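Local structure of putative hyaluronoglucosaminidase (Clostridium perfringens, 6PWI) at residues 69-74 with 146-151; 357-362 with 417-422; 499-504 with 513-518. The protein probably hydrolyses N-acetylhexosamine linkages as a family 84 glycoside hydrolase, this piece holding its N-terminal domain, the probable catalytic barrel and a following helical region. One frame throughout, in Å; residues are numbered along the deposited sequence.

Contact 1 (69-74 with 146-151)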
ATOM      1  N   LYS A  69      -4.037  -9.884 -21.721  1.00 27.71           N
ATOM      2  CA  LYS A  69      -3.123 -10.256 -22.789  1.00 27.48           C
ATOM      3  C   LYS A  69      -1.855  -9.406 -22.701  1.00 28.46           C
ATOM      4  O   LYS A  69      -0.748  -9.943 -22.746  1.00 28.74           O
ATOM      5  CB  LYS A  69      -3.776 -10.144 -24.170  1.00 27.72           C
ATOM      6  CG  LYS A  69      -5.052 -10.954 -24.370  1.00 28.17           C
ATOM      7  CD  LYS A  69      -5.556 -10.941 -25.802  1.00 28.40           C
ATOM      8  CE  LYS A  69      -6.982 -11.431 -25.936  1.00 29.79           C
ATOM      9  NZ  LYS A  69      -7.335 -11.795 -27.331  1.00 29.21           N
ATOM     10  N   ASN A  70      -2.026  -8.082 -22.560  1.00 29.00           N
ATOM     11  CA  ASN A  70      -0.926  -7.127 -22.498  1.00 28.63           C
ATOM     12  C   ASN A  70       0.021  -7.457 -21.344  1.00 29.40           C
ATOM     13  O   ASN A  70       1.232  -7.262 -21.453  1.00 29.29           O
ATOM     14  CB  ASN A  70      -1.427  -5.685 -22.395  1.00 27.97           C
ATOM     15  CG  ASN A  70      -1.990  -5.159 -23.700  1.00 29.04           C
ATOM     16  OD1 ASN A  70      -1.510  -5.509 -24.776  1.00 31.45           O
ATOM     17  ND2 ASN A  70      -2.994  -4.305 -23.627  1.00 27.21           N
ATOM     18  N   ARG A  71      -0.545  -7.964 -20.243  1.00 29.07           N
ATOM     19  CA  ARG A  71       0.245  -8.344 -19.085  1.00 29.86           C
ATOM     20  C   ARG A  71       1.184  -9.505 -19.425  1.00 30.56           C
ATOM     21  O   ARG A  71       2.323  -9.527 -18.959  1.00 30.85           O
ATOM     22  CB  ARG A  71      -0.649  -8.642 -17.877  1.00 30.04           C
ATOM     23  CG  ARG A  71       0.105  -8.778 -16.560  1.00 31.31           C
ATOM     24  CD  ARG A  71       0.894  -7.542 -16.168  1.00 31.72           C
ATOM     25  NE  ARG A  71       0.743  -7.299 -14.744  1.00 34.29           N
ATOM     26  CZ  ARG A  71       1.327  -6.313 -14.073  1.00 36.09           C
ATOM     27  NH1 ARG A  71       2.126  -5.468 -14.700  1.00 36.89           N
ATOM     28  NH2 ARG A  71       1.111  -6.177 -12.776  1.00 36.99           N
ATOM     29  N   LEU A  72       0.713 -10.467 -20.232  1.00 30.31           N
ATOM     30  CA  LEU A  72       1.574 -11.575 -20.613  1.00 30.16           C
ATOM     31  C   LEU A  72       2.685 -11.068 -21.528  1.00 31.33           C
ATOM     32  O   LEU A  72       3.829 -11.496 -21.407  1.00 32.63           O
ATOM     33  CB  LEU A  72       0.773 -12.695 -21.286  1.00 29.03           C
ATOM     34  CG  LEU A  72       1.618 -13.895 -21.722  1.00 28.81           C
ATOM     35  CD1 LEU A  72       1.990 -14.768 -20.531  1.00 28.96           C
ATOM     36  CD2 LEU A  72       0.913 -14.718 -22.785  1.00 27.73           C
ATOM     37  N   LEU A  73       2.339 -10.145 -22.427  1.00 32.93           N
ATOM     38  CA  LEU A  73       3.298  -9.660 -23.405  1.00 35.80           C
ATOM     39  C   LEU A  73       4.414  -8.862 -22.727  1.00 37.88           C
ATOM     40  O   LEU A  73       5.560  -8.932 -23.168  1.00 38.95           O
ATOM     41  CB  LEU A  73       2.578  -8.876 -24.509  1.00 34.66           C
ATOM     42  CG  LEU A  73       1.551  -9.686 -25.308  1.00 35.54           C
ATOM     43  CD1 LEU A  73       0.981  -8.887 -26.471  1.00 34.22           C
ATOM     44  CD2 LEU A  73       2.133 -11.001 -25.799  1.00 34.45           C
ATOM     45  N   GLU A  74       4.074  -8.130 -21.653  1.00 40.60           N
ATOM     46  CA  GLU A  74       5.038  -7.512 -20.753  1.00 41.65           C
ATOM     47  C   GLU A  74       5.987  -8.576 -20.210  1.00 39.96           C
ATOM     48  O   GLU A  74       7.203  -8.393 -20.188  1.00 38.62           O
ATOM     49  CB  GLU A  74       4.331  -6.943 -19.523  1.00 48.00           C
ATOM     50  CG  GLU A  74       4.272  -5.427 -19.448  1.00 55.62           C
ATOM     51  CD  GLU A  74       3.873  -4.923 -18.066  1.00 61.27           C
ATOM     52  OE1 GLU A  74       4.745  -4.904 -17.170  1.00 63.84           O
ATOM     53  OE2 GLU A  74       2.683  -4.578 -17.875  1.00 62.08           O
ATOM     54  N   SER A 146      -8.290 -12.833 -12.162  1.00 25.05           N
ATOM     55  CA  SER A 146      -7.460 -13.809 -11.469  1.00 24.09           C
ATOM     56  C   SER A 146      -6.360 -14.354 -12.377  1.00 23.99           C
ATOM     57  O   SER A 146      -5.261 -14.653 -11.909  1.00 23.92           O
ATOM     58  CB  SER A 146      -8.296 -14.912 -10.907  1.00 23.99           C
ATOM     59  OG  SER A 146      -9.304 -14.378 -10.065  1.00 25.68           O
ATOM     60  N   ALA A 147      -6.657 -14.484 -13.677  1.00 23.10           N
ATOM     61  CA  ALA A 147      -5.630 -14.903 -14.616  1.00 23.60           C
ATOM     62  C   ALA A 147      -4.511 -13.865 -14.618  1.00 23.07           C
ATOM     63  O   ALA A 147      -3.336 -14.220 -14.598  1.00 23.38           O
ATOM     64  CB  ALA A 147      -6.205 -15.127 -15.999  1.00 22.88           C
ATOM     65  N   PHE A 148      -4.909 -12.587 -14.615  1.00 22.75           N
ATOM     66  CA  PHE A 148      -4.005 -11.452 -14.530  1.00 22.90           C
ATOM     67  C   PHE A 148      -3.070 -11.583 -13.323  1.00 23.00           C
ATOM     68  O   PHE A 148      -1.855 -11.470 -13.479  1.00 23.11           O
ATOM     69  CB  PHE A 148      -4.812 -10.153 -14.489  1.00 22.76           C
ATOM     70  CG  PHE A 148      -4.007  -8.884 -14.589  1.00 22.54           C
ATOM     71  CD1 PHE A 148      -3.900  -8.204 -15.793  1.00 23.12           C
ATOM     72  CD2 PHE A 148      -3.391  -8.347 -13.471  1.00 22.46           C
ATOM     73  CE1 PHE A 148      -3.178  -7.022 -15.881  1.00 23.37           C
ATOM     74  CE2 PHE A 148      -2.664  -7.170 -13.561  1.00 23.27           C
ATOM     75  CZ  PHE A 148      -2.561  -6.505 -14.764  1.00 23.13           C
ATOM     76  N   TYR A 149      -3.629 -11.828 -12.128  1.00 22.25           N
ATOM     77  CA  TYR A 149      -2.811 -12.043 -10.938  1.00 22.69           C
ATOM     78  C   TYR A 149      -1.807 -13.179 -11.158  1.00 23.43           C
ATOM     79  O   TYR A 149      -0.640 -13.048 -10.775  1.00 23.13           O
ATOM     80  CB  TYR A 149      -3.664 -12.272  -9.685  1.00 22.68           C
ATOM     81  CG  TYR A 149      -4.714 -11.216  -9.449  1.00 23.12           C
ATOM     82  CD1 TYR A 149      -4.440  -9.873  -9.669  1.00 22.22           C
ATOM     83  CD2 TYR A 149      -5.987 -11.559  -9.017  1.00 23.04           C
ATOM     84  CE1 TYR A 149      -5.405  -8.898  -9.481  1.00 21.92           C
ATOM     85  CE2 TYR A 149      -6.961 -10.592  -8.815  1.00 23.24           C
ATOM     86  CZ  TYR A 149      -6.668  -9.257  -9.048  1.00 23.04           C
ATOM     87  OH  TYR A 149      -7.620  -8.295  -8.856  1.00 24.51           O
ATOM     88  N   GLY A 150      -2.264 -14.281 -11.776  1.00 22.31           N
ATOM     89  CA  GLY A 150      -1.389 -15.389 -12.119  1.00 21.61           C
ATOM     90  C   GLY A 150      -0.187 -14.928 -12.942  1.00 21.91           C
ATOM     91  O   GLY A 150       0.955 -15.282 -12.647  1.00 21.51           O
ATOM     92  N   ILE A 151      -0.462 -14.102 -13.955  1.00 21.83           N
ATOM     93  CA  ILE A 151       0.566 -13.625 -14.864  1.00 23.09           C
ATOM     94  C   ILE A 151       1.510 -12.666 -14.136  1.00 23.87           C
ATOM     95  O   ILE A 151       2.693 -12.597 -14.469  1.00 23.75           O
ATOM     96  CB  ILE A 151      -0.069 -12.997 -16.122  1.00 23.38           C
ATOM     97  CG1 ILE A 151      -0.942 -14.007 -16.876  1.00 22.85           C
ATOM     98  CG2 ILE A 151       0.995 -12.394 -17.025  1.00 23.04           C
ATOM     99  CD1 ILE A 151      -1.834 -13.383 -17.921  1.00 22.78           C
TER
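The Phe148 ring carries the aliphatic stem of Arg71 on one of its faces. Arg71 CG stands 4.0 Å from the ring centroid, a CH-pi contact displaced toward the rim, while Arg71 CB lies 3.6 Å from Phe148 CE1. The guanidinium follows at an oblique slant: its plane is turned 24° from that of the ring, and Arg71 NE reaches to 3.4 Å from Phe148 CZ. At the edge of the guanidinium, in its plane, sits the carboxylate of Glu74, in a salt bridge whose hydrogen bond is weak, Arg71 NH1 to Glu74 OE2 at 3.3 Å. Arg71 gets to the ring because its CG is anti to the backbone N (chi1 -169°), after which the chain folds over at chi2 and chi3. Its NE also bonds to Thr152 OG1, and Thr152 OG1 bonds back to Phe148 O, which ties the arginine to the helix it covers.

The two helices, 66-78 and 144-158, belong to the alpha/beta domain of the glycosyl hydrolase family 20 domain 2 type. They run almost parallel, 6° apart with axes 9.4 Å from each other, over the mixed sheet. On the side facing the sheet, Ile151 CG2 fits beside the opposing backbone, 3.7 Å from Leu72 CA and 3.8 Å from Arg71 CG. Leu72 continues down onto Val58, Phe60 and Phe96, and Ile151 onto Ile98.

Contact 2 (357-362 with 417-422)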
ATOM      1  N   THR A 357     -24.857  -6.396  -0.777  1.00 33.32           N
ATOM      2  CA  THR A 357     -23.673  -6.418  -1.623  1.00 31.11           C
ATOM      3  C   THR A 357     -22.713  -5.280  -1.272  1.00 30.36           C
ATOM      4  O   THR A 357     -21.547  -5.319  -1.662  1.00 31.13           O
ATOM      5  CB  THR A 357     -24.057  -6.303  -3.104  1.00 30.97           C
ATOM      6  OG1 THR A 357     -24.840  -5.115  -3.256  1.00 30.51           O
ATOM      7  CG2 THR A 357     -24.794  -7.518  -3.628  1.00 28.88           C
ATOM      8  N   ILE A 358     -23.208  -4.261  -0.557  1.00 27.84           N
ATOM      9  CA  ILE A 358     -22.435  -3.055  -0.306  1.00 26.72           C
ATOM     10  C   ILE A 358     -21.406  -3.329   0.789  1.00 26.98           C
ATOM     11  O   ILE A 358     -21.733  -3.901   1.825  1.00 28.61           O
ATOM     12  CB  ILE A 358     -23.365  -1.870   0.025  1.00 25.53           C
ATOM     13  CG1 ILE A 358     -24.271  -1.539  -1.165  1.00 24.97           C
ATOM     14  CG2 ILE A 358     -22.566  -0.661   0.482  1.00 23.52           C
ATOM     15  CD1 ILE A 358     -25.470  -0.683  -0.817  1.00 24.49           C
ATOM     16  N   ASP A 359     -20.163  -2.910   0.532  1.00 26.46           N
ATOM     17  CA  ASP A 359     -19.059  -3.041   1.469  1.00 27.38           C
ATOM     18  C   ASP A 359     -18.942  -1.780   2.323  1.00 25.60           C
ATOM     19  O   ASP A 359     -18.557  -0.722   1.830  1.00 25.55           O
ATOM     20  CB  ASP A 359     -17.763  -3.368   0.726  1.00 29.97           C
ATOM     21  CG  ASP A 359     -17.953  -4.572  -0.181  1.00 33.52           C
ATOM     22  OD1 ASP A 359     -18.342  -5.640   0.350  1.00 34.59           O
ATOM     23  OD2 ASP A 359     -17.774  -4.418  -1.415  1.00 35.04           O
ATOM     24  N   ILE A 360     -19.284  -1.912   3.609  1.00 23.72           N
ATOM     25  CA  ILE A 360     -19.257  -0.796   4.541  1.00 22.09           C
ATOM     26  C   ILE A 360     -17.894  -0.765   5.237  1.00 22.18           C
ATOM     27  O   ILE A 360     -17.392  -1.799   5.682  1.00 22.83           O
ATOM     28  CB  ILE A 360     -20.434  -0.920   5.528  1.00 20.61           C
ATOM     29  CG1 ILE A 360     -21.775  -0.803   4.797  1.00 19.71           C
ATOM     30  CG2 ILE A 360     -20.296   0.093   6.655  1.00 20.08           C
ATOM     31  CD1 ILE A 360     -22.936  -1.494   5.481  1.00 19.23           C
ATOM     32  N   MET A 361     -17.299   0.429   5.318  1.00 21.50           N
ATOM     33  CA  MET A 361     -15.936   0.583   5.799  1.00 21.30           C
ATOM     34  C   MET A 361     -15.930   0.932   7.286  1.00 20.60           C
ATOM     35  O   MET A 361     -16.965   1.265   7.864  1.00 20.57           O
ATOM     36  CB  MET A 361     -15.185   1.664   5.019  1.00 22.64           C
ATOM     37  CG  MET A 361     -15.128   1.387   3.539  1.00 25.13           C
ATOM     38  SD  MET A 361     -13.753   2.252   2.756  1.00 27.13           S
ATOM     39  CE  MET A 361     -12.407   1.129   3.138  1.00 25.51           C
ATOM     40  N   TRP A 362     -14.734   0.863   7.881  1.00 19.27           N
ATOM     41  CA  TRP A 362     -14.525   0.898   9.317  1.00 18.50           C
ATOM     42  C   TRP A 362     -13.044   1.169   9.549  1.00 18.46           C
ATOM     43  O   TRP A 362     -12.210   0.593   8.850  1.00 18.09           O
ATOM     44  CB  TRP A 362     -14.912  -0.466   9.892  1.00 17.87           C
ATOM     45  CG  TRP A 362     -14.993  -0.588  11.383  1.00 17.60           C
ATOM     46  CD1 TRP A 362     -14.198  -1.350  12.194  1.00 17.44           C
ATOM     47  CD2 TRP A 362     -15.982   0.010  12.237  1.00 17.29           C
ATOM     48  NE1 TRP A 362     -14.615  -1.255  13.497  1.00 17.18           N
ATOM     49  CE2 TRP A 362     -15.702  -0.423  13.551  1.00 17.02           C
ATOM     50  CE3 TRP A 362     -17.064   0.869  12.016  1.00 17.34           C
ATOM     51  CZ2 TRP A 362     -16.470  -0.021  14.640  1.00 17.08           C
ATOM     52  CZ3 TRP A 362     -17.821   1.268  13.093  1.00 17.51           C
ATOM     53  CH2 TRP A 362     -17.527   0.822  14.382  1.00 17.53           C
ATOM     54  N   ASN A 417     -11.801 -12.023  10.165  1.00 32.37           N
ATOM     55  CA  ASN A 417     -13.233 -11.772  10.059  1.00 33.33           C
ATOM     56  C   ASN A 417     -13.533 -10.435   9.372  1.00 32.68           C
ATOM     57  O   ASN A 417     -14.302  -9.622   9.894  1.00 32.61           O
ATOM     58  CB  ASN A 417     -13.917 -11.889  11.430  1.00 35.11           C
ATOM     59  CG  ASN A 417     -13.271 -11.037  12.507  1.00 36.91           C
ATOM     60  OD1 ASN A 417     -12.100 -10.665  12.402  1.00 37.25           O
ATOM     61  ND2 ASN A 417     -14.025 -10.722  13.551  1.00 36.56           N
ATOM     62  N   PHE A 418     -12.950 -10.215   8.186  1.00 29.41           N
ATOM     63  CA  PHE A 418     -13.147  -8.953   7.489  1.00 27.68           C
ATOM     64  C   PHE A 418     -12.888  -9.125   5.995  1.00 26.17           C
ATOM     65  O   PHE A 418     -12.233 -10.084   5.591  1.00 25.99           O
ATOM     66  CB  PHE A 418     -12.340  -7.822   8.142  1.00 26.42           C
ATOM     67  CG  PHE A 418     -10.849  -7.886   7.939  1.00 25.59           C
ATOM     68  CD1 PHE A 418     -10.201  -6.931   7.175  1.00 24.98           C
ATOM     69  CD2 PHE A 418     -10.094  -8.903   8.502  1.00 25.28           C
ATOM     70  CE1 PHE A 418      -8.829  -6.988   6.983  1.00 25.30           C
ATOM     71  CE2 PHE A 418      -8.722  -8.955   8.314  1.00 25.89           C
ATOM     72  CZ  PHE A 418      -8.090  -7.995   7.557  1.00 25.43           C
ATOM     73  N   LYS A 419     -13.394  -8.164   5.209  1.00 24.56           N
ATOM     74  CA  LYS A 419     -13.580  -8.290   3.772  1.00 24.24           C
ATOM     75  C   LYS A 419     -12.339  -7.832   3.010  1.00 23.54           C
ATOM     76  O   LYS A 419     -12.201  -8.119   1.824  1.00 23.93           O
ATOM     77  CB  LYS A 419     -14.765  -7.431   3.316  1.00 26.08           C
ATOM     78  CG  LYS A 419     -16.142  -7.930   3.725  1.00 28.51           C
ATOM     79  CD  LYS A 419     -17.285  -7.157   3.097  1.00 30.56           C
ATOM     80  CE  LYS A 419     -18.507  -8.024   2.852  1.00 32.78           C
ATOM     81  NZ  LYS A 419     -19.711  -7.200   2.581  1.00 38.42           N
ATOM     82  N   GLY A 420     -11.445  -7.095   3.678  1.00 22.62           N
ATOM     83  CA  GLY A 420     -10.284  -6.538   3.007  1.00 21.00           C
ATOM     84  C   GLY A 420      -9.822  -5.232   3.641  1.00 20.26           C
ATOM     85  O   GLY A 420     -10.389  -4.779   4.631  1.00 19.75           O
ATOM     86  N   ILE A 421      -8.791  -4.623   3.047  1.00 19.94           N
ATOM     87  CA  ILE A 421      -8.134  -3.504   3.694  1.00 19.89           C
ATOM     88  C   ILE A 421      -7.603  -2.532   2.641  1.00 19.87           C
ATOM     89  O   ILE A 421      -7.097  -2.947   1.597  1.00 20.21           O
ATOM     90  CB  ILE A 421      -7.045  -4.019   4.666  1.00 19.85           C
ATOM     91  CG1 ILE A 421      -6.303  -2.876   5.367  1.00 19.90           C
ATOM     92  CG2 ILE A 421      -6.101  -4.998   3.980  1.00 18.85           C
ATOM     93  CD1 ILE A 421      -5.681  -3.263   6.697  1.00 19.85           C
ATOM     94  N   VAL A 422      -7.748  -1.232   2.922  1.00 18.91           N
ATOM     95  CA  VAL A 422      -7.055  -0.207   2.157  1.00 18.05           C
ATOM     96  C   VAL A 422      -6.228   0.648   3.112  1.00 17.75           C
ATOM     97  O   VAL A 422      -6.633   0.874   4.247  1.00 18.53           O
ATOM     98  CB  VAL A 422      -8.009   0.650   1.303  1.00 17.51           C
ATOM     99  CG1 VAL A 422      -8.639  -0.155   0.179  1.00 17.28           C
ATOM    100  CG2 VAL A 422      -9.068   1.360   2.128  1.00 16.82           C
TER
HETATM  101  O   HOH W   1     -20.499  -7.072  -0.011  1.00 37.81           O
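Ile358 comes to this contact through its backbone: its carbonyl O lies 3.9 Å from Lys419 NZ, and that oxygen takes a hydrogen bond from Arg385 NH1. One residue on, Asp359 makes the polar centre of the contact. Its OD1 receives Lys419 NZ at 3.0 Å in a salt bridge, and the ammonium comes in nearly in line with the C-O bond. Lys419 reaches across at full stretch except for a bend at chi3, its aliphatic chain running right up to the carboxylate. A water closes a triangle with the pair, 2.6 Å from Asp359 OD1 and 2.7 Å from Lys419 NZ, accepting from the lysine. The other carboxylate oxygen, Asp359 OD2, takes a weak hydrogen bond from Trp179 NE1 and also lies near Glu326 OE1. That second negative charge might raise the affinity of the aspartate for a proton, while the lysine would work against it.

Further along the strand the contact turns apolar. The Met361 side chain bends at chi3 (82°) and brings CE to 3.5 Å from Val422 CG2, the two side chains crossing at about a right angle. Met361 also touches Ile328, Val330, Phe388 and Trp390, and Val422 rests on Phe388.

Strands 359-362 and 418-423 are the sixth and eighth of the parallel barrel, with 387-391 between them, so these contacts bridge over a strand rather than join neighbours. The salt bridge sits at the N-terminal end of the strands, whereas TIM-barrel enzymes carry the active site at the C-terminal end. Side chains of non-adjacent strands meeting in this way fill the interior of a (beta/alpha)8, or TIM, barrel.

Contact 3 (499-504 with 513-518)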
ATOM      1  N   ILE A 499      22.523   2.154  21.094  1.00 27.25           N
ATOM      2  CA  ILE A 499      22.409   3.485  21.671  1.00 27.54           C
ATOM      3  C   ILE A 499      22.376   3.387  23.196  1.00 28.27           C
ATOM      4  O   ILE A 499      23.064   4.146  23.880  1.00 29.76           O
ATOM      5  CB  ILE A 499      21.184   4.242  21.114  1.00 26.72           C
ATOM      6  CG1 ILE A 499      21.440   4.756  19.696  1.00 26.60           C
ATOM      7  CG2 ILE A 499      20.778   5.376  22.044  1.00 26.01           C
ATOM      8  CD1 ILE A 499      20.188   5.160  18.951  1.00 26.01           C
ATOM      9  N   GLU A 500      21.578   2.451  23.715  1.00 28.47           N
ATOM     10  CA  GLU A 500      21.355   2.340  25.147  1.00 30.49           C
ATOM     11  C   GLU A 500      22.636   1.906  25.852  1.00 31.15           C
ATOM     12  O   GLU A 500      22.951   2.423  26.921  1.00 33.03           O
ATOM     13  CB  GLU A 500      20.151   1.450  25.453  1.00 32.03           C
ATOM     14  CG  GLU A 500      18.842   2.193  25.280  1.00 36.30           C
ATOM     15  CD  GLU A 500      17.556   1.380  25.283  1.00 40.01           C
ATOM     16  OE1 GLU A 500      17.627   0.134  25.419  1.00 39.51           O
ATOM     17  OE2 GLU A 500      16.475   2.007  25.145  1.00 42.62           O
ATOM     18  N   GLU A 501      23.379   0.977  25.233  1.00 30.30           N
ATOM     19  CA  GLU A 501      24.610   0.474  25.818  1.00 28.23           C
ATOM     20  C   GLU A 501      25.670   1.575  25.872  1.00 28.46           C
ATOM     21  O   GLU A 501      26.338   1.741  26.891  1.00 29.47           O
ATOM     22  CB  GLU A 501      25.116  -0.764  25.082  1.00 28.31           C
ATOM     23  CG  GLU A 501      26.260  -1.446  25.806  1.00 29.73           C
ATOM     24  CD  GLU A 501      26.092  -1.650  27.309  1.00 31.10           C
ATOM     25  OE1 GLU A 501      24.949  -1.585  27.811  1.00 30.77           O
ATOM     26  OE2 GLU A 501      27.112  -1.886  27.986  1.00 31.79           O
ATOM     27  N   PHE A 502      25.824   2.331  24.779  1.00 26.66           N
ATOM     28  CA  PHE A 502      26.791   3.416  24.794  1.00 25.87           C
ATOM     29  C   PHE A 502      26.435   4.408  25.902  1.00 27.45           C
ATOM     30  O   PHE A 502      27.312   4.891  26.611  1.00 29.82           O
ATOM     31  CB  PHE A 502      26.937   4.082  23.423  1.00 23.46           C
ATOM     32  CG  PHE A 502      28.043   5.105  23.363  1.00 21.62           C
ATOM     33  CD1 PHE A 502      29.329   4.738  22.989  1.00 20.98           C
ATOM     34  CD2 PHE A 502      27.807   6.425  23.717  1.00 20.84           C
ATOM     35  CE1 PHE A 502      30.358   5.668  22.965  1.00 20.04           C
ATOM     36  CE2 PHE A 502      28.836   7.357  23.694  1.00 20.94           C
ATOM     37  CZ  PHE A 502      30.107   6.977  23.317  1.00 20.57           C
ATOM     38  N   THR A 503      25.139   4.683  26.070  1.00 26.99           N
ATOM     39  CA  THR A 503      24.704   5.668  27.043  1.00 26.66           C
ATOM     40  C   THR A 503      25.026   5.192  28.457  1.00 26.91           C
ATOM     41  O   THR A 503      25.539   5.969  29.254  1.00 27.13           O
ATOM     42  CB  THR A 503      23.234   6.058  26.838  1.00 26.12           C
ATOM     43  OG1 THR A 503      23.135   6.544  25.499  1.00 25.75           O
ATOM     44  CG2 THR A 503      22.760   7.123  27.804  1.00 23.77           C
ATOM     45  N   ARG A 504      24.724   3.926  28.771  1.00 28.12           N
ATOM     46  CA  ARG A 504      24.946   3.467  30.135  1.00 29.63           C
ATOM     47  C   ARG A 504      26.441   3.443  30.438  1.00 29.57           C
ATOM     48  O   ARG A 504      26.860   3.938  31.479  1.00 29.68           O
ATOM     49  CB  ARG A 504      24.177   2.188  30.483  1.00 29.17           C
ATOM     50  CG  ARG A 504      24.737   0.928  29.852  1.00 31.35           C
ATOM     51  CD  ARG A 504      24.451  -0.299  30.704  1.00 31.98           C
ATOM     52  NE  ARG A 504      25.358  -0.373  31.834  1.00 32.43           N
ATOM     53  CZ  ARG A 504      26.633  -0.755  31.773  1.00 31.67           C
ATOM     54  NH1 ARG A 504      27.188  -1.104  30.624  1.00 29.08           N
ATOM     55  NH2 ARG A 504      27.354  -0.772  32.875  1.00 33.13           N
ATOM     56  N   LEU A 513      35.895   3.651  24.853  1.00 30.44           N
ATOM     57  CA  LEU A 513      36.829   3.633  23.737  1.00 29.86           C
ATOM     58  C   LEU A 513      36.478   2.528  22.736  1.00 30.32           C
ATOM     59  O   LEU A 513      36.452   2.763  21.529  1.00 30.08           O
ATOM     60  CB  LEU A 513      38.262   3.488  24.263  1.00 29.85           C
ATOM     61  CG  LEU A 513      38.844   4.701  24.996  1.00 29.63           C
ATOM     62  CD1 LEU A 513      40.339   4.527  25.223  1.00 27.41           C
ATOM     63  CD2 LEU A 513      38.576   5.997  24.240  1.00 28.99           C
ATOM     64  N   ASP A 514      36.186   1.326  23.235  1.00 30.42           N
ATOM     65  CA  ASP A 514      35.967   0.187  22.361  1.00 32.25           C
ATOM     66  C   ASP A 514      34.559   0.205  21.775  1.00 32.11           C
ATOM     67  O   ASP A 514      34.355  -0.080  20.595  1.00 31.60           O
ATOM     68  CB  ASP A 514      36.240  -1.126  23.089  1.00 34.51           C
ATOM     69  CG  ASP A 514      37.722  -1.449  23.092  1.00 37.47           C
ATOM     70  OD1 ASP A 514      38.273  -1.688  21.983  1.00 36.39           O
ATOM     71  OD2 ASP A 514      38.318  -1.428  24.196  1.00 38.75           O
ATOM     72  N   TYR A 515      33.579   0.520  22.615  1.00 30.12           N
ATOM     73  CA  TYR A 515      32.215   0.456  22.137  1.00 28.83           C
ATOM     74  C   TYR A 515      31.979   1.565  21.115  1.00 28.29           C
ATOM     75  O   TYR A 515      31.158   1.407  20.216  1.00 29.21           O
ATOM     76  CB  TYR A 515      31.228   0.390  23.304  1.00 27.87           C
ATOM     77  CG  TYR A 515      29.899  -0.198  22.913  1.00 27.88           C
ATOM     78  CD1 TYR A 515      29.798  -1.521  22.514  1.00 28.45           C
ATOM     79  CD2 TYR A 515      28.751   0.575  22.900  1.00 28.05           C
ATOM     80  CE1 TYR A 515      28.583  -2.071  22.143  1.00 29.12           C
ATOM     81  CE2 TYR A 515      27.527   0.041  22.535  1.00 28.86           C
ATOM     82  CZ  TYR A 515      27.444  -1.287  22.154  1.00 29.96           C
ATOM     83  OH  TYR A 515      26.242  -1.816  21.781  1.00 30.43           O
ATOM     84  N   SER A 516      32.747   2.655  21.216  1.00 27.68           N
ATOM     85  CA  SER A 516      32.553   3.797  20.340  1.00 27.64           C
ATOM     86  C   SER A 516      32.772   3.397  18.884  1.00 28.62           C
ATOM     87  O   SER A 516      32.109   3.920  17.997  1.00 30.32           O
ATOM     88  CB  SER A 516      33.400   4.972  20.737  1.00 26.74           C
ATOM     89  OG  SER A 516      34.726   4.834  20.253  1.00 26.85           O
ATOM     90  N   LYS A 517      33.686   2.451  18.651  1.00 30.09           N
ATOM     91  CA  LYS A 517      33.921   1.915  17.319  1.00 31.65           C
ATOM     92  C   LYS A 517      32.630   1.304  16.764  1.00 30.60           C
ATOM     93  O   LYS A 517      32.262   1.554  15.617  1.00 29.21           O
ATOM     94  CB  LYS A 517      35.036   0.863  17.337  1.00 33.78           C
ATOM     95  CG  LYS A 517      36.421   1.342  17.757  1.00 36.91           C
ATOM     96  CD  LYS A 517      37.024   2.372  16.836  1.00 40.08           C
ATOM     97  CE  LYS A 517      38.493   2.115  16.571  1.00 44.94           C
ATOM     98  NZ  LYS A 517      39.208   3.344  16.147  1.00 48.06           N
ATOM     99  N   VAL A 518      31.958   0.496  17.593  1.00 28.99           N
ATOM    100  CA  VAL A 518      30.744  -0.206  17.208  1.00 28.98           C
ATOM    101  C   VAL A 518      29.679   0.805  16.784  1.00 28.89           C
ATOM    102  O   VAL A 518      29.076   0.654  15.723  1.00 29.77           O
ATOM    103  CB  VAL A 518      30.238  -1.125  18.341  1.00 29.35           C
ATOM    104  CG1 VAL A 518      28.907  -1.787  17.999  1.00 27.23           C
ATOM    105  CG2 VAL A 518      31.278  -2.169  18.727  1.00 27.88           C
TER
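Tyr515 meets Glu501 and Phe502 across a helical hairpin, two helices, 496-507 and 513-536, running antiparallel, their segments 158° apart with axes 10.2 Å from each other. The methylene groups of Glu501 cover one face of the tyrosine ring: Glu501 CG is 4.1 Å from its centroid, a CH-pi contact offset toward the rim, and Glu501 CB is 3.6 Å from Tyr515 CE2. On the opposite face lies Val518 CB, one turn along from the tyrosine itself. Phe502 CB comes up at the edge in the ring plane, 4.0 Å from Tyr515 CD2. The phenylalanine ring in turn meets the second helix with its own edge, Phe502 CE1 being 3.8 Å from Ser516 CB.

In the next shell, a bend at chi2 (46°) keeps the Glu501 methylenes over the tyrosine and turns the carboxylate away from it, its plane 82° from that of the ring, to Arg504 NH1, which Glu501 OE2 meets in a salt bridge with a weak hydrogen bond. That arginine also pairs with Glu508 and Glu510 near the turn of the hairpin. Helix 613-623 meets Phe502 with Phe616 and Leu620, and helix 540-572 covers Ser516 with Ile564 and Val568. Within its own helix, Ser516 OG bonds to Leu513 O at 3.0 Å, from above the carbonyl plane.

In the fold
The three contacts follow one another along the chain and lie in three different parts of the model. Contact 1 pairs two helices of the N-terminal alpha/beta domain. Contact 2, its centre about 26 Å away, lies in the barrel; the nearest atoms of the two are about 12 Å apart and do not touch. Contact 3 belongs to the helices that follow the barrel, on the other side of the chain's centre, with its own centre about 52 Å from that of contact 1 and 48 Å from that of contact 2. No helix or sheet is shared, so each contact holds together its own region: helix to helix in the first and third, strand to strand across the probable catalytic barrel in the second.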